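Local coordinates for protein trichothecene 3-O-acetyltransferase TRI101 (Fusarium sporotrichioides, PDB 2ZBA) that transfers an acetyl group from acetyl-coenzyme A to the 3-hydroxyl of trichothecene mycotoxins on the biosynthetic route to T-2 toxin, at residues 235-243 with 412-423; 317-325 with 345-355. All blocks are in the same frame, centred on the assembly; numbering follows the deposited sequence.

Both contacts reach the mixed sheet that carries strands 237-244, 318-326 and 419-422, their centres about 24 Å apart and their nearest atoms about 7 Å apart without touching. Along the chain, 235-243 comes first, then both segments of interaction 2, then 412-423, so the whole of interaction 2 falls within the span between the two halves of interaction 1. Interaction 1 ties the strand next to one border of the sheet to the loop entering strand 419-422; interaction 2 packs helix 348-363 on the border strand 318-326. Both reach the bound T-2 toxin, and interaction 2 also reaches coenzyme A, placing them around the acyl-transfer site of this BAHD-superfamily enzyme.

Interaction 1: 235-243 with 412-423; sequences AKATWAFFS and RFEPFESLMYFM. With ZBA (12,13-Epoxytrichothec-9-ene-3,4,8,15-tetrol-4,15-diacetate-8-isovalerate), chain F.
Trp239 reaches from strand 237-243 into the bend of 412-423, which curves around its indole. Its CB lies 4.1 Å from Arg412 CG, and CG is turned anti to the carbonyl carbon (chi1 -82°), which directs the ring into that bend. CD1 passes 3.2 Å from Phe413 O, a contact without a bond. NE1 donates to Glu414 O at 2.7 Å, nearly straight at 165°; the oxygen lies in the indole plane, while the nitrogen stands above the carbonyl plane. The bond and the surrounding packing together hold the ring's rotation. Further out, CE2 lies over one face of the Phe413 ring and CZ2 comes 3.7 Å from Phe413 CZ; the rings are oblique, their planes 50° apart. Strands 237-244 and 419-422 are not neighbours: strand 431-438 runs between them, and the tryptophan spans it, touching Ser434 and Ser436. At the tip CH2 meets Leu419 CD2 and the edge of the Tyr421 ring. Both also reach the toxin: Tyr421 OH donates to ZBA O10 at 2.8 Å, and Leu419 CD1 packs on ZBA C36. Beside the indole, Pro415 CB lies 3.9 Å from Ala237 CB, and Met423 SE makes an oblique Met-aromatic contact with Phe241.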
loop_
_atom_site.group_PDB
_atom_site.type_symbol
_atom_site.label_atom_id
_atom_site.label_comp_id
_atom_site.label_asym_id
_atom_site.label_seq_id
_atom_site.Cartn_x
_atom_site.Cartn_y
_atom_site.Cartn_z
ATOM N N ALA A 235 1.577 18.551 -13.330
ATOM C CA ALA A 235 1.605 19.870 -12.675
ATOM C C ALA A 235 2.325 19.838 -11.316
ATOM O O ALA A 235 2.373 18.796 -10.664
ATOM C CB ALA A 235 0.190 20.410 -12.520
ATOM N N LYS A 236 2.886 20.977 -10.896
ATOM C CA LYS A 236 3.719 21.021 -9.684
ATOM C C LYS A 236 2.967 20.487 -8.451
ATOM O O LYS A 236 1.875 20.965 -8.137
ATOM C CB LYS A 236 4.258 22.438 -9.438
ATOM C CG LYS A 236 5.315 22.508 -8.349
ATOM C CD LYS A 236 6.051 23.860 -8.355
ATOM C CE LYS A 236 6.975 23.999 -7.143
ATOM N N ALA A 237 3.563 19.507 -7.769
ATOM C CA ALA A 237 2.911 18.784 -6.662
ATOM C C ALA A 237 3.878 18.359 -5.559
ATOM O O ALA A 237 5.091 18.397 -5.745
ATOM C CB ALA A 237 2.178 17.562 -7.199
ATOM N N THR A 238 3.337 17.945 -4.410
ATOM C CA THR A 238 4.158 17.426 -3.308
ATOM C C THR A 238 3.481 16.273 -2.567
ATOM O O THR A 238 2.357 15.884 -2.893
ATOM C CB THR A 238 4.518 18.505 -2.245
ATOM O OG1 THR A 238 3.358 18.886 -1.502
ATOM C CG2 THR A 238 5.125 19.726 -2.875
ATOM N N TRP A 239 4.197 15.735 -1.585
ATOM C CA TRP A 239 3.688 14.742 -0.657
ATOM C C TRP A 239 3.648 15.367 0.754
ATOM O O TRP A 239 4.514 16.169 1.113
ATOM C CB TRP A 239 4.617 13.533 -0.640
ATOM C CG TRP A 239 4.410 12.536 -1.749
ATOM C CD1 TRP A 239 5.164 12.394 -2.871
ATOM C CD2 TRP A 239 3.382 11.530 -1.823
ATOM N NE1 TRP A 239 4.675 11.347 -3.647
ATOM C CE2 TRP A 239 3.574 10.818 -3.029
ATOM C CE3 TRP A 239 2.307 11.173 -0.992
ATOM C CZ2 TRP A 239 2.729 9.777 -3.423
ATOM C CZ3 TRP A 239 1.477 10.120 -1.385
ATOM C CH2 TRP A 239 1.694 9.440 -2.585
ATOM N N ALA A 240 2.655 14.978 1.553
ATOM C CA ALA A 240 2.612 15.344 2.979
ATOM C C ALA A 240 1.871 14.300 3.809
ATOM O O ALA A 240 0.878 13.751 3.347
ATOM C CB ALA A 240 1.963 16.702 3.150
ATOM N N PHE A 241 2.374 14.017 5.016
ATOM C CA PHE A 241 1.605 13.336 6.056
ATOM C C PHE A 241 0.608 14.279 6.757
ATOM O O PHE A 241 0.915 15.450 7.019
ATOM C CB PHE A 241 2.511 12.726 7.143
ATOM C CG PHE A 241 3.281 11.522 6.725
ATOM C CD1 PHE A 241 2.777 10.611 5.800
ATOM C CD2 PHE A 241 4.527 11.266 7.312
ATOM C CE1 PHE A 241 3.506 9.484 5.432
ATOM C CE2 PHE A 241 5.267 10.157 6.952
ATOM C CZ PHE A 241 4.752 9.250 6.005
ATOM N N PHE A 242 -0.584 13.753 7.054
ATOM C CA PHE A 242 -1.581 14.431 7.906
ATOM C C PHE A 242 -2.039 13.437 8.969
ATOM O O PHE A 242 -2.212 12.253 8.678
ATOM C CB PHE A 242 -2.812 14.924 7.113
ATOM C CG PHE A 242 -2.536 16.045 6.148
ATOM C CD1 PHE A 242 -2.743 17.360 6.513
ATOM C CD2 PHE A 242 -2.123 15.775 4.841
ATOM C CE1 PHE A 242 -2.509 18.404 5.602
ATOM C CE2 PHE A 242 -1.891 16.789 3.941
ATOM C CZ PHE A 242 -2.066 18.112 4.314
ATOM N N SER A 243 -2.210 13.898 10.205
ATOM C CA SER A 243 -2.587 12.996 11.292
ATOM C C SER A 243 -3.986 13.294 11.825
ATOM O O SER A 243 -4.431 14.452 11.821
ATOM C CB SER A 243 -1.566 13.068 12.436
ATOM O OG SER A 243 -1.626 14.339 13.068
ATOM N N ARG A 412 8.968 8.598 1.044
ATOM C CA ARG A 412 8.552 9.552 0.053
ATOM C C ARG A 412 9.177 9.206 -1.301
ATOM O O ARG A 412 10.358 8.865 -1.399
ATOM C CB ARG A 412 8.960 10.965 0.480
ATOM C CG ARG A 412 8.493 12.062 -0.466
ATOM C CD ARG A 412 8.768 13.460 0.064
ATOM N NE ARG A 412 10.125 13.611 0.612
ATOM C CZ ARG A 412 11.221 13.821 -0.109
ATOM N NH1 ARG A 412 11.149 13.915 -1.425
ATOM N NH2 ARG A 412 12.392 13.929 0.493
ATOM N N PHE A 413 8.368 9.288 -2.343
ATOM C CA PHE A 413 8.900 9.182 -3.686
ATOM C C PHE A 413 8.392 10.364 -4.485
ATOM O O PHE A 413 7.954 11.341 -3.897
ATOM C CB PHE A 413 8.596 7.813 -4.316
ATOM C CG PHE A 413 7.136 7.438 -4.351
ATOM C CD1 PHE A 413 6.414 7.538 -5.540
ATOM C CD2 PHE A 413 6.499 6.940 -3.224
ATOM C CE1 PHE A 413 5.076 7.173 -5.602
ATOM C CE2 PHE A 413 5.141 6.558 -3.271
ATOM C CZ PHE A 413 4.436 6.677 -4.462
ATOM N N GLU A 414 8.491 10.295 -5.808
ATOM C CA GLU A 414 8.079 11.398 -6.678
ATOM C C GLU A 414 6.651 11.802 -6.388
ATOM O O GLU A 414 5.833 10.941 -6.100
ATOM C CB GLU A 414 8.193 11.000 -8.157
ATOM C CG GLU A 414 9.607 10.944 -8.669
ATOM C CD GLU A 414 10.235 9.563 -8.563
ATOM O OE1 GLU A 414 9.566 8.609 -8.088
ATOM O OE2 GLU A 414 11.409 9.436 -8.978
ATOM N N PRO A 415 6.353 13.117 -6.472
ATOM C CA PRO A 415 4.999 13.630 -6.360
ATOM C C PRO A 415 4.105 12.925 -7.364
ATOM O O PRO A 415 4.519 12.666 -8.477
ATOM C CB PRO A 415 5.151 15.101 -6.729
ATOM C CG PRO A 415 6.541 15.430 -6.357
ATOM C CD PRO A 415 7.329 14.207 -6.676
ATOM N N PHE A 416 2.899 12.582 -6.945
ATOM C CA PHE A 416 2.006 11.814 -7.769
ATOM C C PHE A 416 0.600 12.262 -7.416
ATOM O O PHE A 416 -0.028 11.736 -6.493
ATOM C CB PHE A 416 2.205 10.340 -7.473
ATOM C CG PHE A 416 1.819 9.447 -8.589
ATOM C CD1 PHE A 416 2.791 8.771 -9.307
ATOM C CD2 PHE A 416 0.477 9.243 -8.905
ATOM C CE1 PHE A 416 2.442 7.923 -10.334
ATOM C CE2 PHE A 416 0.111 8.397 -9.941
ATOM C CZ PHE A 416 1.096 7.736 -10.659
ATOM N N GLU A 417 0.128 13.264 -8.152
ATOM C CA GLU A 417 -1.080 13.958 -7.783
ATOM C C GLU A 417 -2.280 13.002 -7.638
ATOM O O GLU A 417 -2.512 12.149 -8.496
ATOM C CB GLU A 417 -1.379 15.052 -8.794
ATOM C CG GLU A 417 -2.474 15.945 -8.358
ATOM C CD GLU A 417 -3.020 16.780 -9.474
ATOM O OE1 GLU A 417 -2.605 16.590 -10.642
ATOM O OE2 GLU A 417 -3.864 17.636 -9.180
ATOM N N SER A 418 -3.002 13.166 -6.530
ATOM C CA SER A 418 -4.238 12.441 -6.207
ATOM C C SER A 418 -4.012 11.056 -5.630
ATOM O O SER A 418 -4.965 10.381 -5.239
ATOM C CB SER A 418 -5.182 12.379 -7.415
ATOM O OG SER A 418 -5.561 13.694 -7.806
ATOM N N LEU A 419 -2.747 10.640 -5.560
ATOM C CA LEU A 419 -2.404 9.361 -4.948
ATOM C C LEU A 419 -2.307 9.516 -3.442
ATOM O O LEU A 419 -1.775 10.504 -2.963
ATOM C CB LEU A 419 -1.117 8.766 -5.554
ATOM C CG LEU A 419 -0.638 7.399 -5.052
ATOM C CD1 LEU A 419 -1.575 6.240 -5.512
ATOM C CD2 LEU A 419 0.793 7.176 -5.527
HETATM N N MSE A 420 -2.862 8.545 -2.709
HETATM C CA MSE A 420 -2.975 8.624 -1.259
HETATM C C MSE A 420 -2.868 7.264 -0.568
HETATM O O MSE A 420 -3.191 6.223 -1.157
HETATM C CB MSE A 420 -4.296 9.299 -0.873
HETATM C CG MSE A 420 -4.411 10.720 -1.380
HETATM SE SE MSE A 420 -6.008 11.597 -0.850
HETATM C CE MSE A 420 -6.005 13.042 -2.128
ATOM N N TYR A 421 -2.423 7.290 0.688
ATOM C CA TYR A 421 -2.355 6.107 1.541
ATOM C C TYR A 421 -2.845 6.448 2.921
ATOM O O TYR A 421 -2.696 7.592 3.354
ATOM C CB TYR A 421 -0.905 5.615 1.685
ATOM C CG TYR A 421 -0.300 5.158 0.380
ATOM C CD1 TYR A 421 -0.484 3.850 -0.070
ATOM C CD2 TYR A 421 0.438 6.037 -0.418
ATOM C CE1 TYR A 421 0.052 3.429 -1.279
ATOM C CE2 TYR A 421 0.981 5.616 -1.641
ATOM C CZ TYR A 421 0.786 4.315 -2.052
ATOM O OH TYR A 421 1.321 3.872 -3.249
ATOM N N PHE A 422 -3.376 5.452 3.628
ATOM C CA PHE A 422 -3.422 5.522 5.090
ATOM C C PHE A 422 -2.338 4.594 5.606
ATOM O O PHE A 422 -2.199 3.471 5.115
ATOM C CB PHE A 422 -4.756 5.052 5.700
ATOM C CG PHE A 422 -5.967 5.852 5.298
ATOM C CD1 PHE A 422 -5.876 7.190 4.918
ATOM C CD2 PHE A 422 -7.230 5.258 5.339
ATOM C CE1 PHE A 422 -7.021 7.904 4.566
ATOM C CE2 PHE A 422 -8.354 5.961 4.974
ATOM C CZ PHE A 422 -8.255 7.285 4.604
HETATM N N MSE A 423 -1.596 5.056 6.615
HETATM C CA MSE A 423 -0.551 4.268 7.252
HETATM C C MSE A 423 -1.203 3.197 8.125
HETATM O O MSE A 423 -2.394 3.296 8.416
HETATM C CB MSE A 423 0.343 5.192 8.115
HETATM C CG MSE A 423 1.249 6.186 7.345
HETATM SE SE MSE A 423 2.454 5.395 5.979
HETATM C CE MSE A 423 1.226 5.425 4.450
HETATM O O18 ZBA F . -0.826 5.439 -9.467
HETATM C C44 ZBA F . -0.083 4.589 -9.891
HETATM C C45 ZBA F . 0.144 4.239 -11.317
HETATM C C46 ZBA F . 1.538 3.920 -11.686
HETATM C C48 ZBA F . 2.626 4.864 -11.591
HETATM C C47 ZBA F . 1.978 2.602 -12.216
HETATM O O17 ZBA F . 0.634 3.859 -9.036
HETATM C C31 ZBA F . 0.347 3.858 -7.604
HETATM C C30 ZBA F . -0.985 3.184 -7.317
HETATM C C32 ZBA F . 1.552 3.262 -6.949
HETATM C C39 ZBA F . 2.831 3.999 -7.202
HETATM C C33 ZBA F . 1.455 2.188 -6.196
HETATM C C34 ZBA F . 0.167 1.512 -5.877
HETATM O O10 ZBA F . -0.336 2.074 -4.607
HETATM C C29 ZBA F . -0.969 1.656 -6.956
HETATM C C38 ZBA F . -0.585 0.822 -8.198
HETATM O O12 ZBA F . -1.244 1.353 -9.372
HETATM C C40 ZBA F . -1.371 0.532 -10.413
HETATM C C41 ZBA F . -1.989 1.226 -11.582
HETATM O O13 ZBA F . -1.054 -0.574 -10.430
HETATM C C28 ZBA F . -2.375 1.151 -6.348
HETATM C C37 ZBA F . -3.490 1.167 -7.430
HETATM C C35 ZBA F . -2.684 2.030 -5.122
HETATM C C25 ZBA F . -1.636 1.644 -4.159
HETATM C C36 ZBA F . -3.467 3.238 -5.067
HETATM O O11 ZBA F . -3.992 2.007 -4.545
HETATM C C27 ZBA F . -2.219 -0.248 -5.596
HETATM C C26 ZBA F . -1.925 0.157 -4.161
HETATM O O16 ZBA F . -0.877 -0.554 -3.553
HETATM O O14 ZBA F . -3.375 -1.140 -5.608
#

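Interaction 2: 317-325 with 345-355; sequences LQNMTYHDS and ELNSDRLRRRT. With COA (coenzyme A), chain E.
Met320 O, on border strand 318-325, is gripped by the guanidinium of Arg354 from helix 348-355. Arg354 NH2 gives it a short bond of 2.6 Å, close to the guanidinium plane, and Arg354 NH1 adds a weak one at 3.0 Å. The arginine chain bends at chi3 (53°), turning its end onto the strand. NH2 also meets the edge of the Tyr322 ring, 3.2 Å from CE2, with the ring and guanidinium planes almost perpendicular (85°). Tyr322 itself stacks on His219 and is bonded through OH to Leu373 O.

Asn319 meets the helix at Thr355 and, through a water, at Arg354 O. Its ND2 donates to Thr355 OG1 at 2.9 Å, almost in the amide plane, and also to that water. Thr355 OG1 donates a hydrogen bond to Leu351 O, which also accepts from Thr355 N, the two donors coming from opposite faces of its plane. Asn319 OD1 accepts from Met320 N and from Gln220, so the amide is held at both ends.

Carbon contacts accompany these bonds: Thr321 CG2 lies 3.7 Å from Leu351 CD2, and Thr321 CB packs on Glu345 CB. The bent Glu345 chain carries its OE1 to Arg350 NE in a salt bridge, while a second water links OE1 to Tyr322 N. Asn347 N-caps the helix, its OD1 accepting from Arg350 N.

The strand borders the acyl-transfer site: Gln318, a coenzyme A ligand with its CB pointing away from the helix, lies beside the thiol end of the cofactor, and Leu346, just before the helix, packs on the CEP methyl. Met320 O and Asn319 ND2 thus find partners on the helix, and the arginine charge probably polarises the Met320 peptide.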
loop_
_atom_site.group_PDB
_atom_site.type_symbol
_atom_site.label_atom_id
_atom_site.label_comp_id
_atom_site.label_asym_id
_atom_site.label_seq_id
_atom_site.Cartn_x
_atom_site.Cartn_y
_atom_site.Cartn_z
ATOM N N LEU A 317 -3.557 -10.003 -4.067
ATOM C CA LEU A 317 -4.952 -10.346 -4.057
ATOM C C LEU A 317 -5.708 -9.107 -3.602
ATOM O O LEU A 317 -6.122 -8.978 -2.451
ATOM C CB LEU A 317 -5.194 -11.562 -3.143
ATOM C CG LEU A 317 -6.618 -12.107 -3.131
ATOM C CD1 LEU A 317 -7.292 -12.043 -4.544
ATOM C CD2 LEU A 317 -6.637 -13.497 -2.566
ATOM N N GLN A 318 -5.866 -8.192 -4.543
ATOM C CA GLN A 318 -6.349 -6.862 -4.273
ATOM C C GLN A 318 -7.246 -6.497 -5.444
ATOM O O GLN A 318 -7.085 -7.045 -6.542
ATOM C CB GLN A 318 -5.138 -5.930 -4.231
ATOM C CG GLN A 318 -5.404 -4.488 -3.862
ATOM C CD GLN A 318 -4.118 -3.679 -3.781
ATOM O OE1 GLN A 318 -3.643 -3.368 -2.683
ATOM N NE2 GLN A 318 -3.525 -3.367 -4.939
ATOM N N ASN A 319 -8.207 -5.611 -5.196
ATOM C CA ASN A 319 -8.933 -4.931 -6.253
ATOM C C ASN A 319 -9.195 -3.522 -5.744
ATOM O O ASN A 319 -8.648 -3.129 -4.710
ATOM C CB ASN A 319 -10.244 -5.680 -6.552
ATOM C CG ASN A 319 -10.755 -5.444 -7.967
ATOM O OD1 ASN A 319 -10.397 -4.463 -8.620
ATOM N ND2 ASN A 319 -11.609 -6.346 -8.440
HETATM N N MSE A 320 -10.018 -2.763 -6.455
HETATM C CA MSE A 320 -10.411 -1.450 -6.023
HETATM C C MSE A 320 -11.921 -1.352 -6.177
HETATM O O MSE A 320 -12.537 -2.103 -6.938
HETATM C CB MSE A 320 -9.698 -0.363 -6.841
HETATM C CG MSE A 320 -8.143 -0.344 -6.702
HETATM SE SE MSE A 320 -7.371 1.309 -7.370
HETATM C CE MSE A 320 -6.976 2.203 -5.663
ATOM N N THR A 321 -12.526 -0.439 -5.442
ATOM C CA THR A 321 -13.890 -0.047 -5.728
ATOM C C THR A 321 -13.831 1.362 -6.345
ATOM O O THR A 321 -12.943 2.177 -6.015
ATOM C CB THR A 321 -14.817 -0.136 -4.476
ATOM O OG1 THR A 321 -14.387 0.791 -3.468
ATOM C CG2 THR A 321 -14.822 -1.568 -3.899
ATOM N N TYR A 322 -14.769 1.637 -7.238
ATOM C CA TYR A 322 -14.791 2.886 -7.987
ATOM C C TYR A 322 -16.079 3.645 -7.759
ATOM O O TYR A 322 -17.157 3.064 -7.663
ATOM C CB TYR A 322 -14.580 2.596 -9.467
ATOM C CG TYR A 322 -13.323 1.800 -9.714
ATOM C CD1 TYR A 322 -12.072 2.422 -9.726
ATOM C CD2 TYR A 322 -13.374 0.411 -9.894
ATOM C CE1 TYR A 322 -10.890 1.666 -9.929
ATOM C CE2 TYR A 322 -12.204 -0.337 -10.101
ATOM C CZ TYR A 322 -10.973 0.298 -10.127
ATOM O OH TYR A 322 -9.831 -0.446 -10.337
ATOM N N HIS A 323 -15.956 4.960 -7.653
ATOM C CA HIS A 323 -17.062 5.794 -7.241
ATOM C C HIS A 323 -17.026 7.056 -8.082
ATOM O O HIS A 323 -16.102 7.849 -7.964
ATOM C CB HIS A 323 -16.966 6.097 -5.732
ATOM C CG HIS A 323 -16.824 4.868 -4.885
ATOM N ND1 HIS A 323 -15.600 4.327 -4.558
ATOM C CD2 HIS A 323 -17.755 4.033 -4.361
ATOM C CE1 HIS A 323 -15.783 3.221 -3.860
ATOM N NE2 HIS A 323 -17.080 3.021 -3.728
ATOM N N ASP A 324 -18.016 7.217 -8.958
ATOM C CA ASP A 324 -18.090 8.392 -9.809
ATOM C C ASP A 324 -19.183 9.324 -9.341
ATOM O O ASP A 324 -20.271 8.881 -8.964
ATOM C CB ASP A 324 -18.355 7.995 -11.258
ATOM C CG ASP A 324 -17.269 7.141 -11.828
ATOM O OD1 ASP A 324 -16.125 7.622 -11.946
ATOM O OD2 ASP A 324 -17.564 5.993 -12.184
ATOM N N SER A 325 -18.881 10.616 -9.364
ATOM C CA SER A 325 -19.808 11.650 -8.950
ATOM C C SER A 325 -19.332 12.942 -9.620
ATOM O O SER A 325 -18.699 12.894 -10.683
ATOM C CB SER A 325 -19.792 11.753 -7.421
ATOM O OG SER A 325 -20.755 12.663 -6.923
ATOM N N GLU A 345 -20.150 -0.444 -1.994
ATOM C CA GLU A 345 -19.392 -1.248 -2.960
ATOM C C GLU A 345 -18.677 -2.449 -2.337
ATOM O O GLU A 345 -18.183 -3.305 -3.056
ATOM C CB GLU A 345 -18.421 -0.373 -3.754
ATOM C CG GLU A 345 -19.089 0.467 -4.817
ATOM C CD GLU A 345 -19.726 -0.394 -5.903
ATOM O OE1 GLU A 345 -18.983 -1.088 -6.651
ATOM O OE2 GLU A 345 -20.975 -0.386 -5.985
ATOM N N LEU A 346 -18.649 -2.528 -1.006
ATOM C CA LEU A 346 -18.056 -3.688 -0.319
ATOM C C LEU A 346 -18.943 -4.952 -0.243
ATOM O O LEU A 346 -18.572 -5.946 0.405
ATOM C CB LEU A 346 -17.495 -3.302 1.057
ATOM C CG LEU A 346 -16.355 -2.251 0.991
ATOM C CD1 LEU A 346 -16.027 -1.725 2.397
ATOM C CD2 LEU A 346 -15.103 -2.781 0.270
ATOM N N ASN A 347 -20.082 -4.938 -0.933
ATOM C CA ASN A 347 -20.905 -6.149 -1.104
ATOM C C ASN A 347 -20.021 -7.324 -1.569
ATOM O O ASN A 347 -19.338 -7.214 -2.573
ATOM C CB ASN A 347 -22.017 -5.851 -2.108
ATOM C CG ASN A 347 -22.911 -7.035 -2.369
ATOM O OD1 ASN A 347 -22.555 -7.971 -3.102
ATOM N ND2 ASN A 347 -24.100 -6.998 -1.787
ATOM N N SER A 348 -20.015 -8.430 -0.826
ATOM C CA SER A 348 -19.039 -9.515 -1.052
ATOM C C SER A 348 -19.222 -10.254 -2.369
ATOM O O SER A 348 -18.234 -10.659 -2.987
ATOM C CB SER A 348 -19.053 -10.529 0.095
ATOM O OG SER A 348 -18.654 -9.931 1.313
ATOM N N ASP A 349 -20.483 -10.441 -2.772
ATOM C CA ASP A 349 -20.846 -11.093 -4.031
ATOM C C ASP A 349 -20.339 -10.256 -5.201
ATOM O O ASP A 349 -19.797 -10.782 -6.170
ATOM C CB ASP A 349 -22.364 -11.228 -4.147
ATOM C CG ASP A 349 -22.911 -12.562 -3.606
ATOM O OD1 ASP A 349 -22.156 -13.436 -3.108
ATOM O OD2 ASP A 349 -24.143 -12.723 -3.706
ATOM N N ARG A 350 -20.519 -8.946 -5.091
ATOM C CA ARG A 350 -20.057 -8.010 -6.130
ATOM C C ARG A 350 -18.525 -7.928 -6.212
ATOM O O ARG A 350 -17.965 -7.923 -7.319
ATOM C CB ARG A 350 -20.673 -6.629 -5.930
ATOM C CG ARG A 350 -20.404 -5.642 -7.097
ATOM C CD ARG A 350 -20.850 -4.231 -6.738
ATOM N NE ARG A 350 -20.677 -3.286 -7.854
ATOM N N LEU A 351 -17.852 -7.857 -5.065
ATOM C CA LEU A 351 -16.378 -7.800 -5.056
ATOM C C LEU A 351 -15.766 -9.042 -5.698
ATOM O O LEU A 351 -14.836 -8.946 -6.521
ATOM C CB LEU A 351 -15.825 -7.657 -3.631
ATOM C CG LEU A 351 -16.038 -6.330 -2.896
ATOM C CD1 LEU A 351 -15.574 -6.439 -1.462
ATOM C CD2 LEU A 351 -15.316 -5.224 -3.618
ATOM N N ARG A 352 -16.271 -10.208 -5.287
ATOM C CA ARG A 352 -15.862 -11.485 -5.873
ATOM C C ARG A 352 -16.032 -11.565 -7.375
ATOM O O ARG A 352 -15.102 -11.949 -8.100
ATOM C CB ARG A 352 -16.644 -12.617 -5.243
ATOM C CG ARG A 352 -15.867 -13.297 -4.190
ATOM C CD ARG A 352 -16.489 -14.593 -3.831
ATOM N NE ARG A 352 -17.076 -14.490 -2.514
ATOM C CZ ARG A 352 -18.336 -14.192 -2.273
ATOM N NH1 ARG A 352 -19.173 -13.993 -3.281
ATOM N NH2 ARG A 352 -18.757 -14.122 -1.022
ATOM N N ARG A 353 -17.235 -11.218 -7.827
ATOM C CA ARG A 353 -17.585 -11.216 -9.249
ATOM C C ARG A 353 -16.655 -10.316 -10.064
ATOM O O ARG A 353 -16.104 -10.735 -11.062
ATOM C CB ARG A 353 -19.057 -10.801 -9.464
ATOM C CG ARG A 353 -19.473 -10.775 -10.951
ATOM C CD ARG A 353 -19.312 -12.156 -11.626
ATOM N NE ARG A 353 -19.705 -12.110 -13.047
ATOM C CZ ARG A 353 -20.035 -13.153 -13.804
ATOM N NH1 ARG A 353 -20.061 -14.401 -13.319
ATOM N NH2 ARG A 353 -20.350 -12.939 -15.075
ATOM N N ARG A 354 -16.486 -9.078 -9.618
ATOM C CA ARG A 354 -15.635 -8.111 -10.305
ATOM C C ARG A 354 -14.173 -8.607 -10.376
ATOM O O ARG A 354 -13.487 -8.389 -11.377
ATOM C CB ARG A 354 -15.717 -6.748 -9.599
ATOM C CG ARG A 354 -17.092 -6.010 -9.739
ATOM C CD ARG A 354 -17.115 -4.691 -8.957
ATOM N NE ARG A 354 -15.969 -3.863 -9.334
ATOM C CZ ARG A 354 -14.969 -3.525 -8.523
ATOM N NH1 ARG A 354 -14.966 -3.897 -7.236
ATOM N NH2 ARG A 354 -13.948 -2.821 -9.009
ATOM N N THR A 355 -13.711 -9.269 -9.312
ATOM C CA THR A 355 -12.320 -9.726 -9.194
ATOM C C THR A 355 -12.083 -10.944 -10.079
ATOM O O THR A 355 -11.082 -11.022 -10.806
ATOM C CB THR A 355 -11.944 -10.016 -7.714
ATOM O OG1 THR A 355 -12.027 -8.801 -6.953
ATOM C CG2 THR A 355 -10.514 -10.552 -7.574
HETATM N N1A COA E . -22.296 -3.181 12.347
HETATM C C2A COA E . -21.588 -2.090 12.825
HETATM N N3A COA E . -20.227 -1.994 12.570
HETATM C C4A COA E . -19.582 -2.957 11.850
HETATM C C5A COA E . -20.286 -4.061 11.371
HETATM C C6A COA E . -21.660 -4.172 11.624
HETATM N N6A COA E . -22.331 -5.270 11.265
HETATM N N7A COA E . -19.410 -4.850 10.706
HETATM C C8A COA E . -18.184 -4.276 10.760
HETATM N N9A COA E . -18.274 -3.100 11.460
HETATM C C1B COA E . -17.198 -2.102 11.658
HETATM C C2B COA E . -16.144 -2.593 12.645
HETATM O O2B COA E . -16.511 -2.290 13.974
HETATM C C3B COA E . -14.906 -1.864 12.154
HETATM O O3B COA E . -15.097 -0.506 12.447
HETATM P P3B COA E . -14.017 0.479 13.129
HETATM O O7A COA E . -12.687 0.249 12.441
HETATM O O8A COA E . -13.844 0.151 14.586
HETATM O O9A COA E . -14.555 1.850 12.868
HETATM C C4B COA E . -15.090 -1.924 10.652
HETATM O O4B COA E . -16.490 -1.838 10.449
HETATM C C5B COA E . -14.563 -3.171 9.958
HETATM O O5B COA E . -15.033 -3.091 8.617
HETATM P P1A COA E . -14.121 -3.576 7.380
HETATM O O1A COA E . -13.737 -5.014 7.529
HETATM O O2A COA E . -14.744 -3.248 6.044
HETATM O O3A COA E . -12.699 -2.794 7.520
HETATM P P2A COA E . -12.413 -1.230 7.238
HETATM O O4A COA E . -11.580 -0.725 8.395
HETATM O O5A COA E . -13.631 -0.389 6.948
HETATM O O6A COA E . -11.525 -1.199 5.903
HETATM C CBP COA E . -11.139 -1.481 3.543
HETATM C CCP COA E . -12.152 -1.127 4.630
HETATM C CDP COA E . -10.284 -0.233 3.319
HETATM C CEP COA E . -11.904 -1.866 2.266
HETATM C CAP COA E . -10.272 -2.638 4.048
HETATM O OAP COA E . -11.074 -3.785 4.290
HETATM C C9P COA E . -9.129 -3.030 3.141
HETATM O O9P COA E . -9.368 -3.907 2.080
HETATM N N8P COA E . -7.903 -2.575 3.406
HETATM C C7P COA E . -6.771 -2.920 2.551
HETATM C C6P COA E . -6.658 -2.017 1.322
HETATM C C5P COA E . -5.444 -2.418 0.501
HETATM O O5P COA E . -5.443 -3.469 -0.185
HETATM N N4P COA E . -4.393 -1.608 0.539
HETATM C C3P COA E . -3.052 -2.170 0.396
HETATM C C2P COA E . -2.309 -1.628 -0.821
HETATM S S1P COA E . -1.124 -2.788 -1.570
HETATM O O HOH W 1 -12.576 -6.018 -11.146
HETATM O O HOH W 2 -16.584 -0.434 -7.854
#